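Local coordinates for protein putative agmatinase (Clostridium difficile, PDB 3LHL) that probably hydrolyses agmatine to putrescine and urea, as a manganese-dependent member of the arginase family, at residues 112-117 / 150-155; 194-199 / 240-245; 209-214 / 257-262; 222-227 / 264-269. All blocks are in the same frame, centred on the assembly; numbering follows the deposited sequence.

Overall arrangement
Contacts 1 and 2 belong to the eight-stranded parallel sheet of the arginase fold; contact 3 joins a loop that follows strand 196-202 to the start of helix 258-278, and contact 4 joins that helix, where it lies against the sheet, to the short helix 224-227. The centres of contacts 1 and 2 are 10 Å apart, and neighbouring strands 115-120 and 196-202 join them through backbone bonds of Tyr116 to Asn196 and Tyr198. Contacts 3 and 4, with centres 11 Å apart, touch where Ile262 meets Tyr224. Along the chain contact 1 closes first; contacts 2, 3 and 4 then interleave. Strands 115-120 and 196-202 lead to the manganese ligands Asp121, His123, Asp125, Asp202 and Asp204.

Contact 1 of 4, residues 112-117 / 150-155; sequences YNDIYV and DNKIFQ
The ring of Tyr116 carries the end of Lys152 over one face, with NZ 3.6 Å from the ring centroid in a cation-pi contact and CE lying above the rim as a CH-pi partner. At the edge of the same ring, near its plane, sits the carbonyl oxygen of Asn151, a suitable place for a partly negative atom beside the ring hydrogens. CE2 of Phe154 approaches Tyr116 CD1 at 4.0 Å, while the Phe154 ring has Val117 O in plane at its own edge. Lysine suits this place because its chain is long and flexible: bends at chi2 and chi3 (-62° and -63°) fold it across the tyrosine and deliver NZ to Asp114 OD1, 2.9 Å away, in a salt bridge. Strands 115-120 and 153-158 run parallel, joined through helix 140-148 in a beta-alpha-beta unit. Val117 N donates to Lys152 O almost straight (176°), and Phe154 N returns a bond to Val117 O at 2.9 Å. On the other face of the sheet from the two rings, Val117 CB lies 4.3 Å from Ile153 CG1; there Val117 packs on helix 101-111 and Ile153 on helix 140-148. Tyr116 OH is hydrogen-bonded to Lys195, just before the neighbouring strand 196-202.

Contact 2 of 4, residues 194-199 / 240-245; sequences GKNIYL and NIVGCD
Tyr198 lies along the backbone of Gly243 and ends at Asp245. From CB, the side chain sets off with CG anti to the backbone N (chi1 -177°); CG comes 4.0 Å from Gly243 O. CD1 and CE1 then pass over the glycine's CA and carbonyl carbon, so one ring face rests on bare main chain. Glycine suits this spot because a beta carbon there would collide with CD1. At the far edge CE2 meets Asp245 OD2 in the ring plane, and OH donates to that oxygen at 2.7 Å, on the anti side of a carboxylate turned 60° from the ring. A water also bridges OH to Cys244 O, donating to both.

The two strands run parallel. Backbone bonds alternate from Asn240 N to Lys195 O as far as Val242 N to Ile197 O; the register then shifts by one extra residue of strand 240-247 at Val242-Gly243, and pairing resumes with Leu199 N to Gly243 O and Asp245 N to Leu199 O. On the opposite face Leu199 CD2 packs on Ile241 CD1 (4.0 Å) and on Cys244 SG (3.9 Å), apolar groups suited to a buried sheet interior.

Asp245 OD2 also bonds Thr101, and OD1 bonds Thr200. With the tyrosine hydroxyl, these donors probably stabilise a buried negative charge, and they hold the carboxylate about 5 Å from the side chain of the manganese ligand His98.

Contact 3 of 4, residues 209-214 / 257-262; sequences SVFPGT and GVSTVI
Polar contact centres on Ser259, whose OG accepts from Gly213 N at 2.9 Å with a bent N-H...O angle of 144°. The hydroxyl is also hydrogen-bonded to Asp254, so it links the loop 209-214 to the residues leading into helix 258-278. Serine suits the place: its side chain is short enough to fit against the loop, and its oxygen can serve two partners. OG also lies 3.5 Å from Pro212 CD. Gly213 is the centre of an inverse gamma turn, and the space where its beta carbon would stand is already taken by Ser259 CB; a residue without a side chain therefore lets the helix come close.

The aromatic contact uses the other side-chain atom of the same serine. Ser259 CB stands over one face of Phe211, 4.0 Å from the centroid and 24° off the ring normal, in a CH-pi contact. CE1 of the ring reaches the backbone carbonyl oxygen of Ser259 at 3.1 Å. The ring is swung there by a chi1 of -168°, which carries CG away from the backbone N.

Apolar packing comes one helical turn later. Ile262 sends CD1 to Val210 CG1 at 4.0 Å, the two side chains crossing at about a right angle, and the same CD1 lies against Val210 O (3.4 Å); its CG2 branch meets Phe211 CD1 at 4.1 Å. A branched isoleucine can thus serve both loop residues.

The loop follows the Asp202 and Asp204 ligands, and the side chain of Phe211 lies about 5 Å from that of Asp204: this is the first turn of a helix packed against a loop bordering the manganese site of an arginase fold.

Contact 4 of 4, residues 222-227 / 264-269; sequences VNYREF and CKILRE
Tyr224 and Phe227 hold CG opposite the backbone N (chi1 -172° in each), and this sends both rings from the short helix 224-227 toward helix 258-278. There Ile266, with chi2 at 180°, extends CG1 and CD1 so that each touches one of the rings. CG1 meets Tyr224 CE1 in the plane of the ring, at its edge, 3.7 Å away; the two side chains run past each other in opposite directions. One bond further on, CD1 touches Phe227 CE2 at 3.9 Å, crossing that side chain at about a right angle. Isoleucine suits the position because its longer branch offers two successive carbons, CG1 to one ring and CD1 to the other.

Lys265 approaches the tyrosine ring obliquely, near its hydroxyl end. Its chain is extended beyond CG, and its methylenes lie along CE2, CZ and OH; CG and CD each come 3.4 Å from the hydroxyl oxygen. Tyrosine fits here because the ring is apolar while its hydroxyl can still bond water: OH donates to a water at 2.8 Å, which in turn donates to Glu269 OE1. That oxygen also bonds Ser45, and OE2 receives Arg268 NE at 2.8 Å, partners that would probably favour a charged carboxylate.

The short helix begins with a capping box: Asn223 OD1 accepts from Glu226 N, and Glu226 OE1 accepts from Asn223 N. Phe231 of helix 229-235 touches Tyr224, Ile266 and Glu269, while on helix 258-278 Cys264 faces helix 30-38 and Leu267 packs on strand 90-95, so the contact joins the short helix to a long one that is itself laid against the sheet.

Contact 1 of 4, residues 112-117 / 150-155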
# COMPACT_ATOMS: atom_id res chain seq x y z
N TYR A 112 5.36 -15.73 6.69
CA TYR A 112 4.67 -15.30 7.90
C TYR A 112 3.20 -15.73 7.87
O TYR A 112 2.31 -14.92 7.60
CB TYR A 112 4.77 -13.78 8.02
CG TYR A 112 6.19 -13.27 8.17
CD1 TYR A 112 6.86 -13.37 9.39
CD2 TYR A 112 6.85 -12.66 7.11
CE1 TYR A 112 8.15 -12.87 9.55
CE2 TYR A 112 8.14 -12.16 7.25
CZ TYR A 112 8.79 -12.26 8.48
OH TYR A 112 10.05 -11.72 8.66
N ASN A 113 2.96 -17.00 8.16
CA ASN A 113 1.61 -17.55 8.14
C ASN A 113 0.65 -16.78 9.05
O ASN A 113 -0.51 -16.58 8.70
CB ASN A 113 1.63 -19.02 8.56
CG ASN A 113 0.33 -19.73 8.24
OD1 ASN A 113 -0.19 -20.51 9.05
ND2 ASN A 113 -0.20 -19.48 7.05
N ASP A 114 1.14 -16.37 10.21
CA ASP A 114 0.31 -15.63 11.16
C ASP A 114 0.54 -14.13 11.00
O ASP A 114 1.15 -13.50 11.86
CB ASP A 114 0.64 -16.06 12.59
CG ASP A 114 -0.09 -15.23 13.63
OD1 ASP A 114 -1.33 -15.11 13.52
OD2 ASP A 114 0.58 -14.70 14.54
N ILE A 115 0.06 -13.57 9.91
CA ILE A 115 0.26 -12.15 9.66
C ILE A 115 -1.04 -11.36 9.64
O ILE A 115 -2.10 -11.89 9.33
CB ILE A 115 1.02 -11.94 8.32
CG1 ILE A 115 1.35 -10.46 8.12
CG2 ILE A 115 0.17 -12.46 7.16
CD1 ILE A 115 2.22 -10.19 6.91
N TYR A 116 -0.94 -10.08 9.98
CA TYR A 116 -2.10 -9.18 9.99
C TYR A 116 -1.97 -8.17 8.86
O TYR A 116 -0.86 -7.80 8.47
CB TYR A 116 -2.18 -8.46 11.34
CG TYR A 116 -2.46 -9.41 12.48
CD1 TYR A 116 -3.76 -9.76 12.82
CD2 TYR A 116 -1.41 -10.01 13.18
CE1 TYR A 116 -4.02 -10.69 13.83
CE2 TYR A 116 -1.66 -10.94 14.18
CZ TYR A 116 -2.97 -11.28 14.50
OH TYR A 116 -3.22 -12.21 15.48
N VAL A 117 -3.10 -7.73 8.33
CA VAL A 117 -3.12 -6.79 7.23
C VAL A 117 -3.72 -5.44 7.61
O VAL A 117 -4.85 -5.37 8.10
CB VAL A 117 -3.92 -7.35 6.03
CG1 VAL A 117 -3.96 -6.33 4.89
CG2 VAL A 117 -3.33 -8.67 5.56
N ASP A 150 -11.12 -14.33 8.85
CA ASP A 150 -11.52 -13.28 9.79
C ASP A 150 -10.50 -12.89 10.85
O ASP A 150 -9.56 -13.63 11.14
CB ASP A 150 -12.82 -13.69 10.51
CG ASP A 150 -13.93 -14.08 9.55
OD1 ASP A 150 -13.99 -13.54 8.42
OD2 ASP A 150 -14.76 -14.93 9.94
N ASN A 151 -10.70 -11.70 11.41
CA ASN A 151 -9.86 -11.17 12.48
C ASN A 151 -8.39 -10.98 12.10
O ASN A 151 -7.52 -11.08 12.96
CB ASN A 151 -9.97 -12.08 13.70
CG ASN A 151 -11.41 -12.24 14.17
OD1 ASN A 151 -11.86 -13.35 14.44
ND2 ASN A 151 -12.13 -11.13 14.25
N LYS A 152 -8.12 -10.71 10.83
CA LYS A 152 -6.75 -10.50 10.39
C LYS A 152 -6.62 -9.21 9.59
O LYS A 152 -5.55 -8.61 9.52
CB LYS A 152 -6.29 -11.67 9.51
CG LYS A 152 -6.57 -13.05 10.08
CD LYS A 152 -5.87 -13.29 11.40
CE LYS A 152 -4.36 -13.25 11.25
NZ LYS A 152 -3.69 -13.70 12.50
N ILE A 153 -7.73 -8.79 8.98
CA ILE A 153 -7.74 -7.60 8.14
C ILE A 153 -8.37 -6.40 8.83
O ILE A 153 -9.46 -6.49 9.40
CB ILE A 153 -8.48 -7.89 6.83
CG1 ILE A 153 -7.85 -9.13 6.17
CG2 ILE A 153 -8.41 -6.68 5.90
CD1 ILE A 153 -8.58 -9.63 4.94
N PHE A 154 -7.66 -5.27 8.78
CA PHE A 154 -8.11 -4.02 9.38
C PHE A 154 -8.09 -2.93 8.32
O PHE A 154 -7.04 -2.61 7.76
CB PHE A 154 -7.18 -3.65 10.54
CG PHE A 154 -7.17 -4.67 11.63
CD1 PHE A 154 -7.95 -4.49 12.77
CD2 PHE A 154 -6.43 -5.84 11.49
CE1 PHE A 154 -8.00 -5.48 13.76
CE2 PHE A 154 -6.48 -6.84 12.47
CZ PHE A 154 -7.26 -6.65 13.60
N GLN A 155 -9.26 -2.36 8.05
CA GLN A 155 -9.39 -1.34 7.02
C GLN A 155 -9.67 0.03 7.62
O GLN A 155 -10.41 0.14 8.60
CB GLN A 155 -10.49 -1.76 6.05
CG GLN A 155 -10.45 -3.26 5.75
CD GLN A 155 -11.42 -3.67 4.66
OE1 GLN A 155 -11.25 -3.31 3.49
NE2 GLN A 155 -12.44 -4.42 5.04

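Contact 2 of 4, residues 194-199 / 240-245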
# COMPACT_ATOMS: atom_id res chain seq x y z
N GLY A 194 3.45 -6.30 18.87
CA GLY A 194 4.31 -7.45 18.63
C GLY A 194 3.91 -8.37 17.49
O GLY A 194 4.50 -9.43 17.33
N LYS A 195 2.92 -7.97 16.70
CA LYS A 195 2.47 -8.81 15.59
C LYS A 195 3.12 -8.44 14.26
O LYS A 195 3.67 -7.35 14.10
CB LYS A 195 0.95 -8.74 15.47
CG LYS A 195 0.22 -9.37 16.65
CD LYS A 195 0.66 -10.82 16.86
CE LYS A 195 0.06 -11.43 18.11
NZ LYS A 195 -1.42 -11.46 18.07
N ASN A 196 3.05 -9.37 13.31
CA ASN A 196 3.61 -9.17 11.99
C ASN A 196 2.54 -8.59 11.08
O ASN A 196 1.43 -9.11 10.99
CB ASN A 196 4.12 -10.51 11.43
CG ASN A 196 5.24 -11.09 12.26
OD1 ASN A 196 5.25 -12.28 12.57
ND2 ASN A 196 6.20 -10.25 12.62
N ILE A 197 2.89 -7.50 10.41
CA ILE A 197 1.94 -6.80 9.57
C ILE A 197 2.35 -6.59 8.11
O ILE A 197 3.52 -6.39 7.79
CB ILE A 197 1.64 -5.39 10.19
CG1 ILE A 197 0.63 -5.52 11.34
CG2 ILE A 197 1.12 -4.42 9.14
CD1 ILE A 197 1.16 -6.22 12.58
N TYR A 198 1.35 -6.65 7.23
CA TYR A 198 1.58 -6.35 5.82
C TYR A 198 0.78 -5.06 5.67
O TYR A 198 -0.44 -5.06 5.85
CB TYR A 198 1.01 -7.39 4.87
CG TYR A 198 1.35 -7.04 3.44
CD1 TYR A 198 2.49 -7.55 2.82
CD2 TYR A 198 0.58 -6.11 2.73
CE1 TYR A 198 2.87 -7.14 1.54
CE2 TYR A 198 0.95 -5.69 1.45
CZ TYR A 198 2.09 -6.21 0.86
OH TYR A 198 2.47 -5.78 -0.39
N LEU A 199 1.46 -3.97 5.37
CA LEU A 199 0.80 -2.68 5.22
C LEU A 199 0.56 -2.31 3.77
O LEU A 199 1.51 -2.12 3.00
CB LEU A 199 1.64 -1.60 5.89
CG LEU A 199 1.22 -0.14 5.72
CD1 LEU A 199 -0.13 0.11 6.37
CD2 LEU A 199 2.29 0.76 6.35
N ASN A 240 5.42 -5.10 13.70
CA ASN A 240 6.51 -5.47 12.80
C ASN A 240 6.03 -5.53 11.35
O ASN A 240 5.32 -6.45 10.95
CB ASN A 240 7.09 -6.82 13.25
CG ASN A 240 8.30 -7.23 12.43
OD1 ASN A 240 9.10 -6.38 12.02
ND2 ASN A 240 8.45 -8.53 12.20
N ILE A 241 6.41 -4.53 10.57
CA ILE A 241 6.03 -4.49 9.17
C ILE A 241 7.01 -5.34 8.38
O ILE A 241 8.19 -5.00 8.27
CB ILE A 241 6.02 -3.04 8.63
CG1 ILE A 241 4.98 -2.22 9.41
CG2 ILE A 241 5.67 -3.03 7.15
CD1 ILE A 241 4.91 -0.75 9.03
N VAL A 242 6.53 -6.45 7.84
CA VAL A 242 7.37 -7.36 7.07
C VAL A 242 7.15 -7.24 5.57
O VAL A 242 7.77 -7.95 4.78
CB VAL A 242 7.12 -8.82 7.51
CG1 VAL A 242 7.61 -9.02 8.93
CG2 VAL A 242 5.64 -9.16 7.40
N GLY A 243 6.25 -6.33 5.20
CA GLY A 243 5.94 -6.09 3.81
C GLY A 243 5.12 -4.82 3.71
O GLY A 243 4.30 -4.54 4.59
N CYS A 244 5.32 -4.04 2.65
CA CYS A 244 4.59 -2.79 2.50
C CYS A 244 4.45 -2.35 1.04
O CYS A 244 5.23 -2.76 0.17
CB CYS A 244 5.31 -1.69 3.30
SG CYS A 244 4.54 -0.05 3.24
N ASP A 245 3.45 -1.52 0.78
CA ASP A 245 3.23 -0.98 -0.55
C ASP A 245 2.29 0.23 -0.54
O ASP A 245 1.48 0.40 0.38
CB ASP A 245 2.69 -2.06 -1.50
CG ASP A 245 1.25 -2.47 -1.19
OD1 ASP A 245 0.38 -1.57 -1.03
OD2 ASP A 245 0.97 -3.69 -1.13
O HOH W 1 5.39 -5.64 -0.62

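Contact 3 of 4, residues 209-214 / 257-262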
# COMPACT_ATOMS: atom_id res chain seq x y z
N SER A 209 -9.85 15.88 -3.51
CA SER A 209 -9.34 17.21 -3.86
C SER A 209 -7.89 17.41 -3.43
O SER A 209 -7.22 18.34 -3.87
CB SER A 209 -10.21 18.30 -3.23
OG SER A 209 -11.54 18.23 -3.73
N VAL A 210 -7.42 16.53 -2.55
CA VAL A 210 -6.06 16.59 -2.06
C VAL A 210 -5.17 15.73 -2.96
O VAL A 210 -4.08 16.14 -3.34
CB VAL A 210 -5.96 16.06 -0.61
CG1 VAL A 210 -4.50 15.92 -0.19
CG2 VAL A 210 -6.72 17.00 0.33
N PHE A 211 -5.66 14.54 -3.30
CA PHE A 211 -4.91 13.59 -4.13
C PHE A 211 -5.79 13.18 -5.32
O PHE A 211 -6.30 12.07 -5.36
CB PHE A 211 -4.55 12.35 -3.30
CG PHE A 211 -3.55 11.43 -3.97
CD1 PHE A 211 -2.18 11.65 -3.82
CD2 PHE A 211 -3.97 10.34 -4.71
CE1 PHE A 211 -1.24 10.79 -4.41
CE2 PHE A 211 -3.05 9.48 -5.31
CZ PHE A 211 -1.69 9.70 -5.16
N PRO A 212 -5.96 14.08 -6.30
CA PRO A 212 -6.79 13.76 -7.46
C PRO A 212 -6.09 12.88 -8.50
O PRO A 212 -6.74 12.33 -9.39
CB PRO A 212 -7.15 15.15 -8.00
CG PRO A 212 -5.90 15.93 -7.71
CD PRO A 212 -5.53 15.49 -6.31
N GLY A 213 -4.77 12.75 -8.38
CA GLY A 213 -4.02 11.94 -9.32
C GLY A 213 -4.18 10.47 -9.00
O GLY A 213 -3.21 9.78 -8.66
N THR A 214 -5.42 9.99 -9.11
CA THR A 214 -5.73 8.59 -8.82
C THR A 214 -6.89 8.15 -9.70
O THR A 214 -7.63 8.98 -10.23
CB THR A 214 -6.08 8.41 -7.33
OG1 THR A 214 -6.06 7.01 -7.00
CG2 THR A 214 -7.46 8.98 -7.02
N GLY A 257 0.43 18.17 -10.54
CA GLY A 257 1.58 17.36 -10.20
C GLY A 257 1.74 17.11 -8.71
O GLY A 257 2.59 16.32 -8.29
N VAL A 258 0.92 17.76 -7.88
CA VAL A 258 1.04 17.60 -6.44
C VAL A 258 0.84 16.17 -5.93
O VAL A 258 1.48 15.77 -4.95
CB VAL A 258 0.08 18.57 -5.70
CG1 VAL A 258 0.00 18.21 -4.22
CG2 VAL A 258 0.60 20.01 -5.87
N SER A 259 -0.02 15.39 -6.59
CA SER A 259 -0.26 14.01 -6.19
C SER A 259 1.04 13.21 -6.17
O SER A 259 1.24 12.35 -5.31
CB SER A 259 -1.24 13.34 -7.14
OG SER A 259 -2.53 13.91 -7.02
N THR A 260 1.92 13.49 -7.12
CA THR A 260 3.20 12.80 -7.21
C THR A 260 4.09 13.18 -6.02
O THR A 260 4.77 12.34 -5.43
CB THR A 260 3.92 13.16 -8.53
OG1 THR A 260 3.09 12.77 -9.63
CG2 THR A 260 5.27 12.44 -8.63
N VAL A 261 4.06 14.46 -5.68
CA VAL A 261 4.86 14.97 -4.57
C VAL A 261 4.38 14.31 -3.28
O VAL A 261 5.17 13.92 -2.44
CB VAL A 261 4.73 16.50 -4.46
CG1 VAL A 261 5.55 17.02 -3.30
CG2 VAL A 261 5.18 17.15 -5.77
N ILE A 262 3.06 14.19 -3.14
CA ILE A 262 2.48 13.58 -1.96
C ILE A 262 2.94 12.12 -1.84
O ILE A 262 3.30 11.67 -0.76
CB ILE A 262 0.94 13.62 -2.03
CG1 ILE A 262 0.46 15.08 -2.03
CG2 ILE A 262 0.34 12.83 -0.87
CD1 ILE A 262 -1.05 15.25 -2.10

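Contact 4 of 4, residues 222-227 / 264-269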
# COMPACT_ATOMS: atom_id res chain seq x y z
N VAL A 222 -9.35 12.09 4.18
CA VAL A 222 -8.50 12.89 5.07
C VAL A 222 -7.48 13.69 4.26
O VAL A 222 -7.13 13.31 3.14
CB VAL A 222 -7.74 12.01 6.07
CG1 VAL A 222 -8.68 11.51 7.16
CG2 VAL A 222 -7.08 10.84 5.35
N ASN A 223 -7.01 14.79 4.83
CA ASN A 223 -6.00 15.60 4.15
C ASN A 223 -4.65 15.01 4.54
O ASN A 223 -4.59 14.02 5.26
CB ASN A 223 -6.08 17.07 4.57
CG ASN A 223 -6.03 17.26 6.07
OD1 ASN A 223 -5.27 16.58 6.78
ND2 ASN A 223 -6.81 18.20 6.57
N TYR A 224 -3.56 15.62 4.07
CA TYR A 224 -2.24 15.09 4.39
C TYR A 224 -1.81 15.26 5.84
O TYR A 224 -1.16 14.38 6.40
CB TYR A 224 -1.17 15.72 3.49
CG TYR A 224 0.17 15.04 3.68
CD1 TYR A 224 0.46 13.86 2.99
CD2 TYR A 224 1.09 15.50 4.62
CE1 TYR A 224 1.63 13.16 3.24
CE2 TYR A 224 2.27 14.80 4.88
CZ TYR A 224 2.53 13.63 4.19
OH TYR A 224 3.67 12.91 4.45
N ARG A 225 -2.16 16.38 6.45
CA ARG A 225 -1.77 16.63 7.84
C ARG A 225 -2.36 15.57 8.76
O ARG A 225 -1.70 15.11 9.70
CB ARG A 225 -2.23 18.02 8.28
CG ARG A 225 -1.22 18.73 9.17
CD ARG A 225 -1.84 19.92 9.87
NE ARG A 225 -2.61 20.74 8.95
CZ ARG A 225 -3.34 21.79 9.31
NH1 ARG A 225 -3.40 22.16 10.58
NH2 ARG A 225 -4.02 22.47 8.40
N GLU A 226 -3.61 15.19 8.50
CA GLU A 226 -4.27 14.17 9.30
C GLU A 226 -3.64 12.80 9.02
O GLU A 226 -3.36 12.04 9.94
CB GLU A 226 -5.76 14.12 8.97
CG GLU A 226 -6.51 15.41 9.27
CD GLU A 226 -7.90 15.44 8.66
OE1 GLU A 226 -8.02 15.36 7.42
OE2 GLU A 226 -8.88 15.56 9.43
N PHE A 227 -3.42 12.51 7.74
CA PHE A 227 -2.85 11.22 7.36
C PHE A 227 -1.46 10.94 7.92
O PHE A 227 -1.20 9.83 8.40
CB PHE A 227 -2.80 11.08 5.84
CG PHE A 227 -2.40 9.71 5.38
CD1 PHE A 227 -3.30 8.65 5.44
CD2 PHE A 227 -1.10 9.46 4.93
CE1 PHE A 227 -2.92 7.36 5.06
CE2 PHE A 227 -0.72 8.17 4.55
CZ PHE A 227 -1.63 7.12 4.61
N CYS A 264 5.62 10.84 -3.06
CA CYS A 264 7.04 10.84 -2.77
C CYS A 264 7.29 11.03 -1.28
O CYS A 264 8.11 10.34 -0.69
CB CYS A 264 7.74 11.94 -3.56
SG CYS A 264 7.91 11.57 -5.33
N LYS A 265 6.56 11.97 -0.68
CA LYS A 265 6.72 12.23 0.74
C LYS A 265 6.24 11.04 1.56
O LYS A 265 6.87 10.66 2.55
CB LYS A 265 5.95 13.49 1.14
CG LYS A 265 6.24 13.98 2.56
CD LYS A 265 5.54 15.31 2.83
CE LYS A 265 5.99 15.92 4.14
NZ LYS A 265 5.50 17.32 4.29
N ILE A 266 5.13 10.44 1.15
CA ILE A 266 4.62 9.28 1.87
C ILE A 266 5.64 8.15 1.77
O ILE A 266 5.91 7.44 2.74
CB ILE A 266 3.25 8.84 1.30
CG1 ILE A 266 2.19 9.87 1.69
CG2 ILE A 266 2.87 7.46 1.82
CD1 ILE A 266 0.79 9.56 1.19
N LEU A 267 6.23 7.99 0.59
CA LEU A 267 7.24 6.96 0.39
C LEU A 267 8.39 7.18 1.38
O LEU A 267 8.84 6.24 2.04
CB LEU A 267 7.76 7.01 -1.05
CG LEU A 267 8.99 6.15 -1.35
CD1 LEU A 267 8.71 4.69 -1.08
CD2 LEU A 267 9.40 6.36 -2.80
N ARG A 268 8.85 8.42 1.48
CA ARG A 268 9.95 8.74 2.39
C ARG A 268 9.64 8.41 3.85
O ARG A 268 10.41 7.69 4.50
CB ARG A 268 10.34 10.21 2.30
CG ARG A 268 11.55 10.55 3.15
CD ARG A 268 11.80 12.04 3.20
NE ARG A 268 10.76 12.73 3.95
CZ ARG A 268 10.56 14.04 3.94
NH1 ARG A 268 11.33 14.82 3.20
NH2 ARG A 268 9.59 14.57 4.67
N GLU A 269 8.53 8.93 4.36
CA GLU A 269 8.17 8.70 5.76
C GLU A 269 8.05 7.21 6.07
O GLU A 269 8.49 6.76 7.14
CB GLU A 269 6.85 9.41 6.10
CG GLU A 269 6.79 10.87 5.64
CD GLU A 269 7.88 11.74 6.25
OE1 GLU A 269 7.58 12.53 7.17
OE2 GLU A 269 9.04 11.64 5.80
O HOH W 2 4.92 13.54 6.86